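Local coordinates for NDP-N-acetyl-D-galactosaminuronic acid dehydrogenase (Methanosarcina mazei Go1, PDB 3G79), which probably oxidises UDP-N-acetyl-alpha-D-mannosamine to UDP-N-acetyl-alpha-D-mannosaminouronate, using two molecules of NAD(+) and one of water, at residues Leu12-Ile18 / Arg209-Leu213; Phe96-Ser100 / Asn132-Lys138; Lys117-Pro121 / Tyr299-Arg303; Ala287-His292 / Arg371-Ser375; Leu430-Lys436 / Glu457-Phe463. All coordinates share one frame; numbering follows the deposited sequence.

The five contacts run from the NAD-binding domain, through the central domain, to the UDP-binding domain. Contacts 1 and 2 both lie in the Rossmann-type NAD-binding domain, centres about 18 Å apart, and meet where Arg15 packs against Ser100 and Lys138. Contact 3 joins a loop of that domain to helix 293-305 of the central domain, and contact 4 joins the loop leading into the same helix to the UDP-binding domain. Their centres are about 16 Å apart, and Lys117 CG packs 3.5 Å from His292 CE1, so the two interdomain junctions adjoin. Contact 5 lies at the far end of the UDP-binding domain, its centre about 28 Å from that of contact 4 and about 66 Å from those of contacts 1 and 2.

Contact 1: residues Leu12-Ile18 / Arg209-Leu213; sequences LKERGPI and RAVEL
An arginine of helix 204-214 clamps the end of helix 7-15 in this partly buried contact of the Rossmann-type NAD-binding domain, just ahead of strand 20-24. Arg209 grips a single atom, Gly16 O, end-on with two nitrogens: NH2 at 2.7 Å from Gly16 O, nearly along the C=O axis, and NH1 at 2.9 Å from Gly16 O, above the carbonyl plane. The oxygen itself lies in the guanidinium plane. Gly16 leaves the helix with positive phi (81°), a conformation where any CB would crowd the carbonyl of Arg15, and this turn presents its oxygen to the arginine. Arg209 CG stands anti to the backbone N (chi1 -171°), and a bend at chi2 carries the chain between two aliphatic groups. Leu12 CG covers one face of the guanidinium and Ile18 CG1 the other, at 3.6 Å from Arg209 NE, a buried nitrogen with no partner in the model. Within its own helix Arg209 NH1 also makes a salt bridge to Glu212 OE1, its hydrogen bond weak. Ile18 CD1 reaches on to Leu213 CB at 3.8 Å. One water joins the segments, accepting from Ile18 N and donating to Glu212 OE1 at 2.7 Å.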
# COMPACT_ATOMS: atom_id res chain seq x y z
N LEU A 12 -18.79 -33.54 -18.08
CA LEU A 12 -18.49 -33.47 -16.68
C LEU A 12 -19.59 -34.11 -15.82
O LEU A 12 -19.28 -34.93 -14.97
CB LEU A 12 -18.17 -32.04 -16.25
CG LEU A 12 -16.75 -31.48 -16.08
CD1 LEU A 12 -15.63 -32.33 -16.68
CD2 LEU A 12 -16.73 -30.06 -16.63
N LYS A 13 -20.86 -33.79 -16.05
CA LYS A 13 -21.89 -34.39 -15.20
C LYS A 13 -21.93 -35.90 -15.44
O LYS A 13 -22.12 -36.66 -14.51
CB LYS A 13 -23.30 -33.75 -15.35
CG LYS A 13 -23.56 -32.49 -14.41
CD LYS A 13 -23.46 -32.71 -12.83
CE LYS A 13 -23.71 -31.39 -12.03
NZ LYS A 13 -22.82 -31.13 -10.82
N GLU A 14 -21.73 -36.29 -16.69
CA GLU A 14 -21.66 -37.69 -17.09
C GLU A 14 -20.43 -38.48 -16.52
O GLU A 14 -20.55 -39.69 -16.28
CB GLU A 14 -21.77 -37.78 -18.62
CG GLU A 14 -20.90 -38.82 -19.31
CD GLU A 14 -20.87 -38.66 -20.84
OE1 GLU A 14 -20.01 -39.34 -21.47
OE2 GLU A 14 -21.69 -37.88 -21.39
N ARG A 15 -19.29 -37.80 -16.30
CA ARG A 15 -18.08 -38.42 -15.70
C ARG A 15 -18.31 -38.59 -14.20
O ARG A 15 -17.76 -39.47 -13.58
CB ARG A 15 -16.80 -37.59 -16.02
CG ARG A 15 -15.38 -38.23 -15.75
CD ARG A 15 -14.32 -38.15 -16.99
NE ARG A 15 -13.11 -39.03 -16.88
CZ ARG A 15 -12.35 -39.42 -17.90
NH1 ARG A 15 -12.67 -39.05 -19.12
NH2 ARG A 15 -11.26 -40.20 -17.71
N GLY A 16 -19.15 -37.74 -13.63
CA GLY A 16 -19.43 -37.79 -12.21
C GLY A 16 -18.36 -37.11 -11.37
O GLY A 16 -17.44 -36.50 -11.90
N PRO A 17 -18.47 -37.21 -10.04
CA PRO A 17 -17.47 -36.61 -9.16
C PRO A 17 -16.04 -37.17 -9.37
O PRO A 17 -15.88 -38.34 -9.71
CB PRO A 17 -17.98 -36.97 -7.76
CG PRO A 17 -19.03 -38.02 -7.96
CD PRO A 17 -19.61 -37.75 -9.29
N ILE A 18 -15.03 -36.31 -9.14
CA ILE A 18 -13.63 -36.64 -9.30
C ILE A 18 -13.30 -37.75 -8.34
O ILE A 18 -13.60 -37.67 -7.16
CB ILE A 18 -12.76 -35.45 -8.94
CG1 ILE A 18 -12.86 -34.37 -10.01
CG2 ILE A 18 -11.33 -35.84 -8.81
CD1 ILE A 18 -12.33 -33.04 -9.54
N ARG A 209 -15.21 -27.35 -11.72
CA ARG A 209 -14.63 -28.69 -11.65
C ARG A 209 -13.38 -28.63 -10.80
O ARG A 209 -13.07 -29.60 -10.06
CB ARG A 209 -14.28 -29.23 -13.04
CG ARG A 209 -13.87 -30.70 -13.10
CD ARG A 209 -14.86 -31.57 -12.40
NE ARG A 209 -14.70 -32.97 -12.78
CZ ARG A 209 -15.56 -33.94 -12.45
NH1 ARG A 209 -16.64 -33.67 -11.71
NH2 ARG A 209 -15.33 -35.18 -12.85
N ALA A 210 -12.67 -27.50 -10.86
CA ALA A 210 -11.39 -27.45 -10.15
C ALA A 210 -11.59 -27.18 -8.65
O ALA A 210 -10.93 -27.81 -7.80
CB ALA A 210 -10.43 -26.48 -10.78
N VAL A 211 -12.52 -26.29 -8.32
CA VAL A 211 -12.95 -26.12 -6.94
C VAL A 211 -13.19 -27.48 -6.26
O VAL A 211 -12.74 -27.70 -5.15
CB VAL A 211 -14.23 -25.24 -6.86
CG1 VAL A 211 -14.81 -25.25 -5.45
CG2 VAL A 211 -13.91 -23.81 -7.26
N GLU A 212 -13.84 -28.41 -6.96
CA GLU A 212 -14.10 -29.75 -6.45
C GLU A 212 -12.82 -30.55 -6.17
O GLU A 212 -12.79 -31.41 -5.25
CB GLU A 212 -14.97 -30.53 -7.43
CG GLU A 212 -16.23 -29.80 -7.88
CD GLU A 212 -17.02 -30.55 -8.94
OE1 GLU A 212 -16.71 -31.74 -9.24
OE2 GLU A 212 -17.96 -29.94 -9.51
N LEU A 213 -11.78 -30.27 -6.95
CA LEU A 213 -10.53 -30.98 -6.82
C LEU A 213 -9.84 -30.48 -5.58
O LEU A 213 -9.21 -31.24 -4.88
CB LEU A 213 -9.65 -30.75 -8.06
CG LEU A 213 -8.29 -31.40 -8.08
CD1 LEU A 213 -8.43 -32.91 -7.88
CD2 LEU A 213 -7.51 -31.06 -9.38
O HOH W 1 -16.12 -33.93 -7.83

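Contact 2: residues Phe96-Ser100 / Asn132-Lys138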
# COMPACT_ATOMS: atom_id res chain seq x y z
N PHE A 96 3.13 -42.93 -18.02
CA PHE A 96 2.30 -41.77 -18.32
C PHE A 96 0.99 -42.06 -19.05
O PHE A 96 0.02 -41.25 -18.97
CB PHE A 96 3.11 -40.81 -19.12
CG PHE A 96 4.10 -40.07 -18.31
CD1 PHE A 96 3.81 -38.80 -17.83
CD2 PHE A 96 5.35 -40.62 -18.04
CE1 PHE A 96 4.74 -38.09 -17.10
CE2 PHE A 96 6.28 -39.91 -17.30
CZ PHE A 96 5.98 -38.65 -16.82
N SER A 97 0.97 -43.20 -19.73
CA SER A 97 -0.21 -43.68 -20.47
C SER A 97 -1.40 -43.78 -19.56
O SER A 97 -2.53 -43.57 -19.98
CB SER A 97 0.07 -45.02 -21.18
OG SER A 97 -0.13 -46.12 -20.30
N ARG A 98 -1.15 -44.11 -18.30
CA ARG A 98 -2.21 -44.17 -17.29
C ARG A 98 -2.87 -42.82 -16.90
O ARG A 98 -3.80 -42.79 -16.09
CB ARG A 98 -1.66 -44.76 -16.00
CG ARG A 98 -1.14 -46.14 -16.09
CD ARG A 98 -1.41 -46.71 -14.73
NE ARG A 98 -0.37 -47.61 -14.29
CZ ARG A 98 -0.26 -48.05 -13.04
NH1 ARG A 98 -1.15 -47.68 -12.10
NH2 ARG A 98 0.75 -48.90 -12.76
N ILE A 99 -2.34 -41.72 -17.41
CA ILE A 99 -3.06 -40.44 -17.32
C ILE A 99 -4.46 -40.71 -17.90
O ILE A 99 -5.49 -40.25 -17.37
CB ILE A 99 -2.32 -39.32 -18.11
CG1 ILE A 99 -1.06 -38.86 -17.35
CG2 ILE A 99 -3.25 -38.14 -18.43
CD1 ILE A 99 -0.02 -38.26 -18.27
N SER A 100 -4.49 -41.51 -18.95
CA SER A 100 -5.76 -41.89 -19.54
C SER A 100 -6.83 -42.34 -18.56
O SER A 100 -8.01 -42.13 -18.85
CB SER A 100 -5.59 -42.86 -20.69
OG SER A 100 -5.34 -42.11 -21.86
N ASN A 132 3.12 -34.65 -22.13
CA ASN A 132 2.68 -35.97 -21.69
C ASN A 132 1.20 -36.03 -21.37
O ASN A 132 0.49 -36.97 -21.81
CB ASN A 132 3.49 -36.46 -20.52
CG ASN A 132 4.73 -37.20 -20.94
OD1 ASN A 132 5.67 -37.26 -20.18
ND2 ASN A 132 4.73 -37.80 -22.15
N VAL A 133 0.73 -35.05 -20.60
CA VAL A 133 -0.71 -34.87 -20.40
C VAL A 133 -1.51 -34.82 -21.73
O VAL A 133 -2.41 -35.64 -21.94
CB VAL A 133 -1.00 -33.66 -19.50
CG1 VAL A 133 -2.52 -33.36 -19.43
CG2 VAL A 133 -0.47 -33.96 -18.15
N GLY A 134 -1.18 -33.86 -22.60
CA GLY A 134 -1.88 -33.75 -23.87
C GLY A 134 -1.92 -35.10 -24.57
O GLY A 134 -2.96 -35.50 -25.09
N LYS A 135 -0.79 -35.81 -24.55
CA LYS A 135 -0.60 -37.07 -25.23
C LYS A 135 -1.63 -38.08 -24.83
O LYS A 135 -2.02 -38.91 -25.65
CB LYS A 135 0.79 -37.62 -24.93
CG LYS A 135 1.18 -38.88 -25.68
CD LYS A 135 2.62 -38.79 -26.25
CE LYS A 135 3.69 -38.60 -25.15
NZ LYS A 135 4.72 -37.57 -25.49
N TYR A 136 -2.07 -38.03 -23.57
CA TYR A 136 -2.96 -39.10 -23.07
C TYR A 136 -4.35 -38.58 -22.65
O TYR A 136 -5.22 -39.33 -22.20
CB TYR A 136 -2.26 -39.92 -21.99
CG TYR A 136 -1.06 -40.70 -22.49
CD1 TYR A 136 -1.24 -41.84 -23.31
CD2 TYR A 136 0.24 -40.32 -22.17
CE1 TYR A 136 -0.15 -42.57 -23.80
CE2 TYR A 136 1.36 -41.06 -22.66
CZ TYR A 136 1.14 -42.18 -23.47
OH TYR A 136 2.19 -42.92 -23.95
N LEU A 137 -4.54 -37.28 -22.88
CA LEU A 137 -5.79 -36.59 -22.55
C LEU A 137 -7.03 -37.25 -23.15
O LEU A 137 -7.04 -37.64 -24.34
CB LEU A 137 -5.70 -35.11 -22.98
CG LEU A 137 -6.79 -34.16 -22.49
CD1 LEU A 137 -6.82 -34.11 -20.96
CD2 LEU A 137 -6.53 -32.79 -23.06
N LYS A 138 -8.08 -37.38 -22.32
CA LYS A 138 -9.37 -37.95 -22.73
C LYS A 138 -10.48 -36.95 -22.45
O LYS A 138 -10.32 -36.08 -21.64
CB LYS A 138 -9.64 -39.29 -22.02
CG LYS A 138 -8.59 -40.38 -22.30
CD LYS A 138 -8.93 -41.35 -23.44
CE LYS A 138 -8.28 -40.96 -24.78
NZ LYS A 138 -7.85 -42.15 -25.59
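Ser100 OG donates to Tyr136 O at 2.8 Å, in the carbonyl plane and on a lone pair, and so ties the 3-10 turn 96-100 to the last turn of helix 124-136. The Tyr136 ring lies flat against the same turn: Ser97 CA sits 3.4 Å from the ring centroid, only 6° off the normal, a CH-pi contact. Lys135 CG covers the opposite face near the rim. Tyr136 CG is anti to its carbonyl carbon (chi1 -66°), which lays the ring along Phe96 and Ser97 while CB rests 3.9 Å from Ile99 CB. A serine in place of Tyr136 would probably leave Ser97 CA without its aromatic floor and open a gap beside Phe96. Farther back along the helix, the Asn132 side chain lies over one face of the Phe96 ring, the amide plane tilted 36° from it. Ile99 CD1 meets Val133 CG2 at 4.3 Å, and Val133 packs on strand 142-145. Helix 124-136 is the beta-alpha-beta crossover between parallel strands 104-107 and 142-145 of the Rossmann-type domain.

Contact 3: residues Lys117-Pro121 / Tyr299-Arg303; sequences KDLEP and YHLER
Glu120 and His300 run alongside one another, head to tail, carboxylate and imidazole planes turned 74° apart, so that Glu120 OE2 arrives at the ring edge near its plane, 2.8 Å from His300 NE2 in a weak, bent bond. Arg303, from the same helix as His300, points its chain against that of Glu120 and brings NH1 to 2.9 Å from Glu120 OE2; the hydrogen bond of this salt bridge is also weak, guanidinium and carboxylate planes 77° apart. A bend at chi3 (-91°) turns the arginine end back to that oxygen. His300 NE2 is shared further, with a weak bond to Leu119 O at 3.2 Å. Leu119 CD2 passes alongside the histidine and touches Tyr299 CB at 4.0 Å. A glutamine for Glu120 would probably leave the Arg303 charge without its ionic mate. The cluster lies at the surface, though His300 is buried and packs on Thr150 and Pro151. The contact is interdomain, joining the loop after strand 104-107 of the NAD-binding domain to helix 293-305 of the central domain.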
# COMPACT_ATOMS: atom_id res chain seq x y z
N LYS A 117 19.41 -17.19 -14.13
CA LYS A 117 18.34 -16.30 -13.63
C LYS A 117 17.67 -15.45 -14.73
O LYS A 117 18.23 -15.24 -15.80
CB LYS A 117 18.83 -15.41 -12.46
CG LYS A 117 19.18 -16.13 -11.16
CD LYS A 117 20.59 -16.74 -11.14
CE LYS A 117 20.68 -17.89 -10.13
NZ LYS A 117 21.89 -18.76 -10.36
N ASP A 118 16.45 -14.97 -14.43
CA ASP A 118 15.68 -14.00 -15.25
C ASP A 118 15.55 -14.37 -16.74
O ASP A 118 16.18 -15.34 -17.19
CB ASP A 118 16.21 -12.55 -15.05
CG ASP A 118 17.63 -12.34 -15.60
OD1 ASP A 118 18.60 -12.44 -14.82
OD2 ASP A 118 17.76 -12.06 -16.82
N LEU A 119 14.68 -13.68 -17.49
CA LEU A 119 13.57 -12.86 -16.97
C LEU A 119 12.39 -13.80 -16.81
O LEU A 119 11.50 -13.56 -16.00
CB LEU A 119 13.23 -11.75 -17.97
CG LEU A 119 12.57 -10.43 -17.51
CD1 LEU A 119 12.81 -9.35 -18.54
CD2 LEU A 119 11.08 -10.57 -17.25
N GLU A 120 12.40 -14.85 -17.63
CA GLU A 120 11.44 -15.94 -17.56
C GLU A 120 12.07 -17.18 -16.95
O GLU A 120 13.27 -17.39 -17.06
CB GLU A 120 10.89 -16.29 -18.95
CG GLU A 120 9.55 -15.64 -19.30
CD GLU A 120 9.65 -14.14 -19.50
OE1 GLU A 120 10.57 -13.69 -20.22
OE2 GLU A 120 8.81 -13.40 -18.95
N PRO A 121 11.24 -18.01 -16.28
CA PRO A 121 11.66 -19.32 -15.75
C PRO A 121 12.02 -20.31 -16.87
O PRO A 121 11.66 -20.07 -18.03
CB PRO A 121 10.41 -19.79 -15.01
CG PRO A 121 9.73 -18.54 -14.61
CD PRO A 121 9.90 -17.63 -15.78
N TYR A 299 7.32 -6.78 -14.84
CA TYR A 299 7.58 -6.91 -16.28
C TYR A 299 6.65 -7.91 -16.89
O TYR A 299 6.21 -7.69 -18.01
CB TYR A 299 9.06 -7.20 -16.63
CG TYR A 299 9.94 -6.12 -16.04
CD1 TYR A 299 9.79 -4.77 -16.41
CD2 TYR A 299 10.86 -6.44 -15.04
CE1 TYR A 299 10.59 -3.77 -15.82
CE2 TYR A 299 11.65 -5.45 -14.45
CZ TYR A 299 11.51 -4.12 -14.84
OH TYR A 299 12.28 -3.19 -14.21
N HIS A 300 6.34 -8.97 -16.15
CA HIS A 300 5.26 -9.87 -16.55
C HIS A 300 3.85 -9.24 -16.67
O HIS A 300 3.14 -9.56 -17.62
CB HIS A 300 5.25 -11.10 -15.67
CG HIS A 300 6.54 -11.84 -15.70
ND1 HIS A 300 7.26 -12.13 -14.56
CD2 HIS A 300 7.25 -12.34 -16.73
CE1 HIS A 300 8.36 -12.79 -14.89
NE2 HIS A 300 8.39 -12.91 -16.21
N LEU A 301 3.47 -8.35 -15.75
CA LEU A 301 2.20 -7.60 -15.87
C LEU A 301 2.23 -6.71 -17.09
O LEU A 301 1.29 -6.68 -17.90
CB LEU A 301 1.92 -6.70 -14.64
CG LEU A 301 0.85 -7.03 -13.60
CD1 LEU A 301 0.34 -5.73 -12.95
CD2 LEU A 301 -0.29 -7.76 -14.23
N GLU A 302 3.32 -5.97 -17.21
CA GLU A 302 3.52 -5.13 -18.36
C GLU A 302 3.35 -5.90 -19.63
O GLU A 302 2.51 -5.51 -20.42
CB GLU A 302 4.85 -4.40 -18.30
CG GLU A 302 5.01 -3.58 -17.06
CD GLU A 302 3.87 -2.55 -16.78
OE1 GLU A 302 3.08 -2.17 -17.67
OE2 GLU A 302 3.78 -2.08 -15.63
N ARG A 303 4.12 -6.98 -19.86
CA ARG A 303 3.93 -7.77 -21.08
C ARG A 303 2.48 -8.25 -21.11
O ARG A 303 1.79 -8.10 -22.12
CB ARG A 303 4.87 -8.95 -21.16
CG ARG A 303 4.81 -9.64 -22.52
CD ARG A 303 5.46 -11.04 -22.54
NE ARG A 303 6.88 -11.01 -22.90
CZ ARG A 303 7.88 -11.18 -22.04
NH1 ARG A 303 7.61 -11.40 -20.75
NH2 ARG A 303 9.15 -11.12 -22.46

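Contact 4: residues Ala287-His292 / Arg371-Ser375; sequences AGVGGH and RNTPS
Asn372 adopts positive phi (60°) and points CG anti to its carbonyl carbon (chi1 -67°), which brings its amide to Gly291 at the junction of the central and UDP-binding domains. The glycine-rich loop before helix 293-305 here runs roughly antiparallel to the loop before helix 375-385. Asn372 ND2 donates to Gly291 O at 2.8 Å, almost straight (171°); the oxygen lies in the amide plane, but the donor stands above the carbonyl plane. In return Gly291 N donates to Arg371 O at 2.8 Å, so Gly291 is held by both its N-H and its carbonyl. Gly291 O also accepts from Thr295 OG1, linking the grip to the helix start. The His292 ring, bonded through ND1 to Lys296 NZ, stands nearly perpendicular to the Asn372 amide. Close backbone approach depends on the glycines: Gly290 CA lies 3.2 Å from Asn372 O in a CA-H...O contact, where a side chain would be tight. At Gly288 a CB would clash with Pro374, whose ring instead lies directly on the main chain, CG 3.6 Å from Gly288 C.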
# COMPACT_ATOMS: atom_id res chain seq x y z
N ALA A 287 18.51 -1.11 1.53
CA ALA A 287 19.55 -1.07 0.52
C ALA A 287 19.11 -1.62 -0.81
O ALA A 287 19.83 -1.51 -1.77
CB ALA A 287 20.79 -1.84 1.01
N GLY A 288 17.92 -2.20 -0.89
CA GLY A 288 17.41 -2.63 -2.18
C GLY A 288 16.53 -3.85 -2.11
O GLY A 288 16.32 -4.36 -1.04
N VAL A 289 15.99 -4.29 -3.24
CA VAL A 289 15.07 -5.42 -3.27
C VAL A 289 15.75 -6.59 -4.01
O VAL A 289 16.40 -6.42 -5.06
CB VAL A 289 13.75 -5.03 -3.99
CG1 VAL A 289 12.91 -6.25 -4.28
CG2 VAL A 289 12.99 -3.97 -3.24
N GLY A 290 15.62 -7.79 -3.44
CA GLY A 290 16.23 -8.95 -4.07
C GLY A 290 15.15 -9.93 -4.40
O GLY A 290 13.99 -9.67 -4.11
N GLY A 291 15.56 -11.08 -4.97
CA GLY A 291 14.67 -12.24 -5.23
C GLY A 291 14.29 -12.35 -6.69
O GLY A 291 14.82 -11.60 -7.53
N HIS A 292 13.39 -13.27 -7.03
CA HIS A 292 12.95 -13.39 -8.41
C HIS A 292 11.67 -12.62 -8.61
O HIS A 292 11.62 -11.65 -9.38
CB HIS A 292 12.73 -14.84 -8.80
CG HIS A 292 13.99 -15.62 -8.91
ND1 HIS A 292 15.01 -15.25 -9.77
CD2 HIS A 292 14.40 -16.74 -8.29
CE1 HIS A 292 16.00 -16.12 -9.66
NE2 HIS A 292 15.66 -17.04 -8.77
N ARG A 371 19.85 -14.51 -4.16
CA ARG A 371 19.29 -14.50 -5.49
C ARG A 371 18.93 -13.06 -5.85
O ARG A 371 17.99 -12.48 -5.30
CB ARG A 371 18.05 -15.40 -5.55
CG ARG A 371 18.25 -16.85 -5.06
CD ARG A 371 16.96 -17.36 -4.42
NE ARG A 371 16.70 -18.77 -4.71
CZ ARG A 371 17.01 -19.79 -3.91
NH1 ARG A 371 17.62 -19.57 -2.73
NH2 ARG A 371 16.71 -21.04 -4.28
N ASN A 372 19.72 -12.47 -6.75
CA ASN A 372 19.58 -11.05 -7.11
C ASN A 372 19.77 -10.07 -5.94
O ASN A 372 18.95 -9.13 -5.78
CB ASN A 372 18.22 -10.78 -7.77
CG ASN A 372 18.08 -11.45 -9.12
OD1 ASN A 372 19.01 -11.47 -9.91
ND2 ASN A 372 16.91 -11.99 -9.40
N THR A 373 20.83 -10.30 -5.13
CA THR A 373 21.15 -9.41 -3.99
C THR A 373 21.39 -8.02 -4.46
O THR A 373 22.19 -7.82 -5.34
CB THR A 373 22.49 -9.69 -3.31
OG1 THR A 373 23.06 -10.94 -3.73
CG2 THR A 373 22.30 -9.60 -1.85
N PRO A 374 20.73 -7.05 -3.84
CA PRO A 374 21.09 -5.66 -4.10
C PRO A 374 22.52 -5.35 -3.61
O PRO A 374 23.05 -4.27 -3.91
CB PRO A 374 20.02 -4.86 -3.35
CG PRO A 374 19.49 -5.81 -2.27
CD PRO A 374 19.66 -7.18 -2.82
N SER A 375 23.17 -6.31 -2.92
CA SER A 375 24.57 -6.15 -2.52
C SER A 375 25.53 -6.25 -3.71
O SER A 375 26.63 -5.68 -3.69
CB SER A 375 24.97 -7.20 -1.47
OG SER A 375 24.12 -7.12 -0.33

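Contact 5: residues Leu430-Lys436 / Glu457-Phe463; sequences LKADWAK and EFIGKGF
Helix 432-439 starts with Lys431 at its N-cap, its first residue Ala432 lying beside Phe458 (CA atoms 5.2 Å apart), where helix 455-459 closes in a Schellman motif. Phe463 N bonds to Phe458 O and Gly462 N to Ile459 O, with Gly462 in positive phi; Lys461 N reaches Phe458 O from the opposite face of its plane. Glu457 extends its chain to the new helix, and OE1 accepts from Ala432 N at 3.0 Å, nearly straight (170°) but from above the carboxylate plane. Ala432 CB sits over the centre of the Phe458 ring, 3.8 Å from the centroid in a CH-pi contact, while Leu430 O lies at the ring's edge. Phe463 turns one face to Phe458 CD1 and its edge to Ala432 O and Ala435 CB, with CZ 3.9 Å from Ala435 CB. Both phenylalanines also pack on Ile446 of strand 445-448, in the parallel sheet of the UDP-binding domain. Lys436, bent at chi2 and chi4, brings NZ to 3.0 Å from Lys461 O. Lys461 NZ probably pairs with the Asp433 carboxylate, but OD1 is too crowded in the model for its geometry to be relied on. The chemistry is thus an aromatic core bordered by charges: a carboxylate on a first-turn N-H, where it probably offsets the helix dipole, and a lysine ammonium on a carbonyl near the end of the other helix.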
# COMPACT_ATOMS: atom_id res chain seq x y z
N LEU A 430 26.73 -5.86 16.58
CA LEU A 430 27.97 -5.10 16.36
C LEU A 430 28.09 -3.90 17.30
O LEU A 430 27.24 -2.98 17.29
CB LEU A 430 28.10 -4.65 14.88
CG LEU A 430 29.37 -3.89 14.44
CD1 LEU A 430 30.59 -4.79 14.33
CD2 LEU A 430 29.15 -3.18 13.14
N LYS A 431 29.15 -3.90 18.10
CA LYS A 431 29.38 -2.84 19.09
C LYS A 431 30.43 -1.84 18.59
O LYS A 431 31.44 -2.23 17.98
CB LYS A 431 29.76 -3.43 20.47
CG LYS A 431 30.26 -4.89 20.44
CD LYS A 431 31.22 -5.23 21.60
CE LYS A 431 31.98 -6.56 21.33
NZ LYS A 431 33.36 -6.62 21.95
N ALA A 432 30.19 -0.55 18.84
CA ALA A 432 31.03 0.51 18.29
C ALA A 432 32.54 0.34 18.57
O ALA A 432 33.35 0.41 17.65
CB ALA A 432 30.53 1.91 18.75
N ASP A 433 32.90 0.12 19.83
CA ASP A 433 34.29 -0.06 20.26
C ASP A 433 35.07 -0.98 19.36
O ASP A 433 36.19 -0.68 18.91
CB ASP A 433 34.34 -0.72 21.64
CG ASP A 433 34.03 0.21 22.76
OD1 ASP A 433 34.16 1.43 22.56
OD2 ASP A 433 33.64 -0.30 23.84
N TRP A 434 34.46 -2.14 19.12
CA TRP A 434 35.08 -3.25 18.45
C TRP A 434 35.35 -2.90 17.00
O TRP A 434 36.47 -3.07 16.51
CB TRP A 434 34.19 -4.48 18.56
CG TRP A 434 34.83 -5.70 18.08
CD1 TRP A 434 35.58 -6.56 18.82
CD2 TRP A 434 34.79 -6.23 16.75
NE1 TRP A 434 36.02 -7.61 18.02
CE2 TRP A 434 35.54 -7.42 16.75
CE3 TRP A 434 34.18 -5.81 15.56
CZ2 TRP A 434 35.71 -8.21 15.60
CZ3 TRP A 434 34.35 -6.59 14.43
CH2 TRP A 434 35.11 -7.78 14.46
N ALA A 435 34.34 -2.39 16.32
CA ALA A 435 34.49 -2.00 14.91
C ALA A 435 35.49 -0.87 14.78
O ALA A 435 36.26 -0.83 13.82
CB ALA A 435 33.14 -1.61 14.30
N LYS A 436 35.48 0.03 15.75
CA LYS A 436 36.43 1.12 15.76
C LYS A 436 37.85 0.59 15.85
O LYS A 436 38.73 1.06 15.14
CB LYS A 436 36.18 2.06 16.94
CG LYS A 436 36.58 3.52 16.68
CD LYS A 436 37.98 3.81 17.13
CE LYS A 436 38.39 5.26 16.78
NZ LYS A 436 37.59 6.27 17.54
N GLU A 457 25.54 5.61 19.68
CA GLU A 457 26.62 4.74 20.10
C GLU A 457 27.88 4.94 19.22
O GLU A 457 28.99 5.11 19.73
CB GLU A 457 26.16 3.29 20.08
CG GLU A 457 27.14 2.29 20.69
CD GLU A 457 26.74 0.84 20.43
OE1 GLU A 457 27.64 -0.04 20.43
OE2 GLU A 457 25.52 0.59 20.22
N PHE A 458 27.68 4.95 17.91
CA PHE A 458 28.76 4.99 16.95
C PHE A 458 29.29 6.40 16.70
O PHE A 458 30.51 6.58 16.55
CB PHE A 458 28.34 4.32 15.64
CG PHE A 458 28.29 2.81 15.72
CD1 PHE A 458 29.23 2.03 15.04
CD2 PHE A 458 27.32 2.16 16.48
CE1 PHE A 458 29.18 0.66 15.09
CE2 PHE A 458 27.26 0.77 16.54
CZ PHE A 458 28.20 0.02 15.86
N ILE A 459 28.39 7.38 16.66
CA ILE A 459 28.77 8.78 16.55
C ILE A 459 29.64 9.20 17.76
O ILE A 459 30.70 9.83 17.60
CB ILE A 459 27.52 9.68 16.43
CG1 ILE A 459 26.81 9.49 15.08
CG2 ILE A 459 27.86 11.10 16.61
CD1 ILE A 459 25.44 10.18 15.01
N GLY A 460 29.22 8.83 18.96
CA GLY A 460 29.93 9.22 20.19
C GLY A 460 31.33 8.64 20.30
O GLY A 460 32.12 9.04 21.16
N LYS A 461 31.61 7.69 19.42
CA LYS A 461 32.82 6.88 19.46
C LYS A 461 33.71 7.25 18.25
O LYS A 461 34.62 6.49 17.88
CB LYS A 461 32.41 5.40 19.41
CG LYS A 461 33.51 4.38 19.61
CD LYS A 461 33.83 4.11 21.09
CE LYS A 461 35.25 3.48 21.21
NZ LYS A 461 35.74 3.22 22.63
N GLY A 462 33.40 8.39 17.63
CA GLY A 462 34.20 8.95 16.55
C GLY A 462 33.78 8.65 15.11
O GLY A 462 34.35 9.24 14.16
N PHE A 463 32.81 7.75 14.93
CA PHE A 463 32.43 7.31 13.58
C PHE A 463 31.81 8.40 12.78
O PHE A 463 31.32 9.39 13.35
CB PHE A 463 31.39 6.22 13.64
CG PHE A 463 31.95 4.89 13.83
CD1 PHE A 463 32.26 4.43 15.10
CD2 PHE A 463 32.13 4.04 12.76
CE1 PHE A 463 32.76 3.12 15.30
CE2 PHE A 463 32.63 2.74 12.93
CZ PHE A 463 32.93 2.27 14.19